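Local coordinates for protein endosialidase (Enterobacteria phage phi92, PDB 4HIZ) that cleaves polysialic acid, probably acting as an endosialidase on both alpha-2,8 and alpha-2,9 linkages of the sialic acid polymer, at residues Gln87-Val92 with Tyr146-Met151; Val216-Ser221 with Gly228-Ala233. All blocks are in the same frame, centred on the assembly; numbering follows the deposited sequence.

How the interactions relate
Both contacts belong to the catalytic beta-propeller, and their centres are about 30 Å apart, with nearest atoms about 18 Å apart. Interaction 1 is buried, about 9 Å from the centre of the chain; it joins the loop leading into strand 91-93 to strand 144-154, which belong to different sheets. A lysine ammonium group, carbonyl oxygens and methionine side chains do the work there, and a sodium ion sits at its margin. Interaction 2, about 28 Å from that centre, ties neighbouring strands of one hairpin through paired backbone bonds and meets a second subunit. Each reaches bound sugar: Y146 touches a fructose, while 216-221 holds a sialic acid.

Interaction 1 of 2, residues Gln87-Val92 with Tyr146-Met151; sequences QDKTFV and YHCMSM. With NA (sodium ion), chain B; FRU (beta-D-fructofuranose), chain G; EDO (1,2-ethanediol), chain L; EDO (1,2-ethanediol), chain P.
K89 drives its ammonium group into the corner that strand 144-154 turns at M149, joining two sheets of the catalytic beta-propeller. K89 NZ lies 2.8 Å from C148 O and 2.7 Å from Q87 O, so one charge bridges the two segments. It approaches the Q87 carbonyl from above its plane and is tilted less from that of C148; W85 O is a third acceptor. Bends at both outer torsions (chi3 -74°, chi4 -75°) swing CE and NZ round to the C148 carbonyl; before the bends, K89 CD lies 3.8 Å from C148 SG and CG rests on the M149 carbonyl carbon. Beside it, D88 N, the nitrogen of the cis peptide bond between Q87 and D88, donates to M149 O at 2.9 Å.

Q87 and M149 run side by side in the same direction, with M149 CE 3.3 Å from Q87 OE1. The amide NE2 of Q87 is held by E349 and H293. F91 meets M151 SD at the edge of its ring, and Y98 stacks with the same ring.

Farther out, D88 turns its carboxylate from the contact to K353, S294 and S476, which probably stabilises its negative charge. Y146 lines the glycan pocket at the far end of its segment, where its hydroxyl meets O4 of the bound fructose. On the other flank, a water lies within hydrogen-bonding distance of both T90 O and M151 O. The same T90 O, 2.7 Å from the sodium ion, joins V477 O and a second water in binding it.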
# COMPACT_ATOMS: atom_id res chain seq x y z
N GLN A 87 11.11 18.66 -14.94
CA GLN A 87 11.66 19.56 -16.00
C GLN A 87 12.76 18.85 -16.80
O GLN A 87 13.60 18.16 -16.21
CB GLN A 87 12.24 20.87 -15.40
CG GLN A 87 13.37 20.62 -14.44
CD GLN A 87 13.98 21.91 -13.87
OE1 GLN A 87 14.50 21.91 -12.75
NE2 GLN A 87 13.96 23.01 -14.64
N ASP A 88 12.71 18.93 -18.14
CA ASP A 88 11.50 19.12 -18.93
C ASP A 88 11.43 17.87 -19.80
O ASP A 88 11.96 17.86 -20.93
CB ASP A 88 11.58 20.40 -19.80
CG ASP A 88 10.33 20.60 -20.64
OD1 ASP A 88 9.28 19.97 -20.33
OD2 ASP A 88 10.39 21.38 -21.64
N LYS A 89 10.82 16.81 -19.27
CA LYS A 89 10.97 15.45 -19.78
C LYS A 89 9.68 14.74 -20.09
O LYS A 89 9.71 13.61 -20.58
CB LYS A 89 11.70 14.57 -18.71
CG LYS A 89 13.14 15.05 -18.42
CD LYS A 89 13.85 14.10 -17.45
CE LYS A 89 13.30 14.30 -15.97
NZ LYS A 89 13.87 15.61 -15.35
N THR A 90 8.53 15.35 -19.76
CA THR A 90 7.28 14.59 -19.97
C THR A 90 6.96 14.31 -21.43
O THR A 90 7.37 15.06 -22.32
CB THR A 90 6.06 15.27 -19.30
OG1 THR A 90 5.77 16.52 -19.94
CG2 THR A 90 6.27 15.43 -17.79
N PHE A 91 6.21 13.24 -21.68
CA PHE A 91 5.76 12.93 -23.04
C PHE A 91 4.62 11.93 -22.98
O PHE A 91 4.38 11.30 -21.94
CB PHE A 91 6.97 12.41 -23.89
CG PHE A 91 7.56 11.11 -23.39
CD1 PHE A 91 7.02 9.87 -23.79
CD2 PHE A 91 8.62 11.11 -22.50
CE1 PHE A 91 7.58 8.67 -23.31
CE2 PHE A 91 9.19 9.91 -22.02
CZ PHE A 91 8.66 8.68 -22.42
N VAL A 92 3.89 11.84 -24.08
CA VAL A 92 2.80 10.88 -24.25
C VAL A 92 3.16 9.98 -25.43
O VAL A 92 3.58 10.47 -26.51
CB VAL A 92 1.47 11.60 -24.48
CG1 VAL A 92 0.30 10.60 -24.67
CG2 VAL A 92 1.17 12.58 -23.29
N TYR A 146 24.25 9.91 -11.92
CA TYR A 146 23.50 10.36 -13.08
C TYR A 146 22.49 11.49 -12.77
O TYR A 146 22.21 11.76 -11.59
CB TYR A 146 22.78 9.18 -13.68
CG TYR A 146 23.67 8.13 -14.29
CD1 TYR A 146 24.58 8.45 -15.33
CD2 TYR A 146 23.57 6.80 -13.88
CE1 TYR A 146 25.35 7.46 -15.93
CE2 TYR A 146 24.35 5.79 -14.47
CZ TYR A 146 25.22 6.13 -15.50
OH TYR A 146 25.97 5.13 -16.09
N HIS A 147 21.97 12.13 -13.82
CA HIS A 147 21.06 13.27 -13.69
C HIS A 147 20.46 13.47 -15.09
O HIS A 147 21.09 13.18 -16.10
CB HIS A 147 21.92 14.49 -13.30
CG HIS A 147 21.16 15.77 -13.10
ND1 HIS A 147 20.96 16.69 -14.12
CD2 HIS A 147 20.65 16.33 -11.98
CE1 HIS A 147 20.31 17.74 -13.63
NE2 HIS A 147 20.11 17.54 -12.33
N CYS A 148 19.22 13.95 -15.17
CA CYS A 148 18.62 14.17 -16.47
C CYS A 148 17.53 15.21 -16.40
O CYS A 148 16.64 15.12 -15.52
CB CYS A 148 18.03 12.84 -16.99
SG CYS A 148 17.22 12.96 -18.64
N MET A 149 17.57 16.17 -17.32
CA MET A 149 16.47 17.10 -17.54
C MET A 149 16.02 17.17 -19.01
O MET A 149 15.21 18.04 -19.37
CB MET A 149 16.81 18.50 -17.01
CG MET A 149 16.90 18.54 -15.46
SD MET A 149 17.33 20.19 -14.94
CE MET A 149 17.15 19.97 -13.16
N SER A 150 16.54 16.28 -19.86
CA SER A 150 16.14 16.29 -21.27
C SER A 150 15.84 14.85 -21.66
O SER A 150 16.74 14.00 -21.61
CB SER A 150 17.30 16.82 -22.15
OG SER A 150 16.89 16.81 -23.51
N MET A 151 14.58 14.59 -22.05
CA MET A 151 14.17 13.26 -22.48
C MET A 151 12.92 13.39 -23.36
O MET A 151 12.10 14.30 -23.16
CB MET A 151 13.76 12.44 -21.23
CG MET A 151 13.38 10.97 -21.53
SD MET A 151 12.95 10.06 -20.00
CE MET A 151 14.57 9.87 -19.24
NA NA B . 6.46 17.41 -23.27
C1 FRU G . 31.60 4.39 -17.49
C2 FRU G . 30.32 4.42 -18.21
C3 FRU G . 29.43 5.54 -18.24
C4 FRU G . 28.22 5.00 -18.90
C5 FRU G . 28.25 3.57 -18.46
C6 FRU G . 27.40 2.61 -19.28
O1 FRU G . 31.14 4.10 -16.18
O2 FRU G . 30.89 4.68 -19.56
O3 FRU G . 29.94 6.80 -18.74
O4 FRU G . 27.03 5.71 -18.42
O5 FRU G . 29.64 3.17 -18.49
O6 FRU G . 27.98 2.42 -20.53
C1 EDO L . 3.21 14.24 -26.59
O1 EDO L . 4.48 13.99 -25.99
C2 EDO L . 2.86 15.73 -26.68
O2 EDO L . 2.99 16.32 -25.40
C1 EDO P . 18.53 18.75 -9.72
O1 EDO P . 19.50 19.48 -10.47
C2 EDO P . 19.18 18.34 -8.41
O2 EDO P . 19.79 19.53 -7.90
O HOH W 1 9.74 15.51 -23.68
O HOH W 2 6.54 17.04 -26.09

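Interaction 2 of 2, residues Val216-Ser221 with Gly228-Ala233; sequences VNFSNS and GNMTVA. With SIA (N-acetyl-alpha-neuraminic acid), chain D.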
# COMPACT_ATOMS: atom_id res chain seq x y z
N VAL A 216 13.29 -7.92 -29.80
CA VAL A 216 11.94 -7.87 -30.37
C VAL A 216 11.22 -9.18 -30.14
O VAL A 216 11.81 -10.13 -29.63
CB VAL A 216 11.97 -7.54 -31.89
CG1 VAL A 216 12.70 -6.21 -32.12
CG2 VAL A 216 12.64 -8.68 -32.67
N ASN A 217 9.93 -9.24 -30.48
CA ASN A 217 9.17 -10.47 -30.29
C ASN A 217 8.15 -10.59 -31.40
O ASN A 217 7.52 -9.59 -31.78
CB ASN A 217 8.47 -10.41 -28.92
CG ASN A 217 7.55 -11.58 -28.68
OD1 ASN A 217 6.35 -11.48 -28.93
ND2 ASN A 217 8.09 -12.67 -28.14
N PHE A 218 7.99 -11.81 -31.92
CA PHE A 218 7.05 -12.09 -32.99
C PHE A 218 6.01 -13.11 -32.58
O PHE A 218 6.31 -14.05 -31.83
CB PHE A 218 7.82 -12.73 -34.16
CG PHE A 218 8.78 -11.81 -34.83
CD1 PHE A 218 8.37 -11.06 -35.93
CD2 PHE A 218 10.11 -11.76 -34.43
CE1 PHE A 218 9.26 -10.20 -36.60
CE2 PHE A 218 11.04 -10.91 -35.10
CZ PHE A 218 10.61 -10.12 -36.19
N SER A 219 4.79 -12.98 -33.11
CA SER A 219 3.79 -14.03 -32.91
C SER A 219 2.95 -14.18 -34.17
O SER A 219 2.65 -13.17 -34.85
CB SER A 219 2.87 -13.69 -31.71
OG SER A 219 2.07 -14.81 -31.39
N ASN A 220 2.61 -15.42 -34.50
CA ASN A 220 1.74 -15.68 -35.65
C ASN A 220 2.30 -15.15 -36.99
O ASN A 220 1.52 -14.76 -37.87
CB ASN A 220 0.33 -15.15 -35.40
CG ASN A 220 -0.24 -15.64 -34.05
OD1 ASN A 220 -0.04 -15.01 -33.00
ND2 ASN A 220 -0.96 -16.78 -34.08
N SER A 221 3.62 -15.17 -37.15
CA SER A 221 4.21 -14.58 -38.34
C SER A 221 3.84 -15.27 -39.66
O SER A 221 3.92 -14.65 -40.70
CB SER A 221 5.75 -14.57 -38.23
OG SER A 221 6.25 -15.90 -38.33
N GLY A 228 8.62 -15.74 -31.53
CA GLY A 228 9.13 -15.55 -30.19
C GLY A 228 10.12 -14.42 -30.09
O GLY A 228 10.15 -13.51 -30.92
N ASN A 229 10.96 -14.49 -29.06
CA ASN A 229 11.95 -13.46 -28.79
C ASN A 229 13.11 -13.58 -29.76
O ASN A 229 13.70 -14.67 -29.90
CB ASN A 229 12.47 -13.63 -27.37
CG ASN A 229 11.52 -13.11 -26.33
OD1 ASN A 229 10.50 -12.51 -26.64
ND2 ASN A 229 11.86 -13.34 -25.07
N MET A 230 13.44 -12.48 -30.42
CA MET A 230 14.57 -12.46 -31.37
C MET A 230 15.33 -11.15 -31.20
O MET A 230 14.91 -10.28 -30.42
CB MET A 230 14.07 -12.62 -32.82
CG MET A 230 13.24 -13.93 -33.00
SD MET A 230 12.86 -14.24 -34.73
CE MET A 230 14.38 -15.04 -35.33
N THR A 231 16.44 -11.00 -31.93
CA THR A 231 17.29 -9.81 -31.84
C THR A 231 17.48 -9.26 -33.25
O THR A 231 17.54 -10.03 -34.20
CB THR A 231 18.67 -10.19 -31.23
OG1 THR A 231 18.45 -10.64 -29.87
CG2 THR A 231 19.56 -9.02 -31.19
N VAL A 232 17.55 -7.94 -33.39
CA VAL A 232 17.78 -7.35 -34.69
C VAL A 232 19.21 -7.62 -35.13
O VAL A 232 20.18 -7.27 -34.45
CB VAL A 232 17.50 -5.84 -34.66
CG1 VAL A 232 17.95 -5.16 -35.99
CG2 VAL A 232 16.00 -5.58 -34.32
N ALA A 233 19.34 -8.24 -36.31
CA ALA A 233 20.66 -8.60 -36.88
C ALA A 233 21.25 -7.53 -37.79
O ALA A 233 22.48 -7.30 -37.82
CB ALA A 233 20.54 -9.90 -37.64
C1 SIA D . 4.49 -17.83 -32.53
C2 SIA D . 4.69 -18.51 -31.18
C3 SIA D . 5.49 -17.63 -30.20
C4 SIA D . 4.66 -16.48 -29.63
C5 SIA D . 3.30 -16.98 -29.11
C6 SIA D . 2.58 -17.82 -30.17
C7 SIA D . 1.32 -18.48 -29.59
C8 SIA D . 0.50 -19.25 -30.64
C9 SIA D . 0.49 -18.59 -32.01
C10 SIA D . 2.08 -15.55 -27.49
C11 SIA D . 1.31 -14.27 -27.31
N5 SIA D . 2.52 -15.79 -28.74
O1A SIA D . 5.50 -17.33 -33.06
O1B SIA D . 3.37 -17.78 -33.09
O4 SIA D . 5.39 -15.85 -28.55
O6 SIA D . 3.41 -18.89 -30.64
O7 SIA D . 1.78 -19.43 -28.62
O8 SIA D . 1.05 -20.55 -30.77
O9 SIA D . 1.29 -19.34 -32.95
O10 SIA D . 2.29 -16.33 -26.56
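Four backbone hydrogen bonds knit V216-S221 to G228-A233 in the antiparallel hairpin of strands 215-219 and 230-237. V216 and M230 exchange two of them, with V216 N 2.9 Å from M230 O; F218 and G228 exchange the other two. Between these hydrogen-bonded pairs, N217 and N229 form a non-hydrogen-bonded pair, their CA atoms 4.3 Å apart.

The polar side-chain bond lies on the N217 face: N217 ND2 donates to N229 OD1 at 2.8 Å, with the amide planes turned 77° apart. N217 OD1 accepts from G500 N of the second subunit, so both ends of this amide are used.

V216, F218 and M230 carry the apolar contacts on the other face. With CG anti to the carbonyl carbon (chi1 -57°) and chi2 extended, M230 SD comes obliquely to the F218 ring, 4.6 Å from its centroid, a Met-aromatic contact. V216 CG1 also meets V232 CG2 at 4.0 Å, the side chains crossing at about a right angle.

Sialic acid binds at S219 and N220, with a further bond from S227 OG. S219 OG accepts from its N5, and N220 N donates to carboxylate oxygen O1B at 2.9 Å. Adjacent residues thus meet the acetamido nitrogen and the carboxylate, one by hydroxyl, the other by backbone amide.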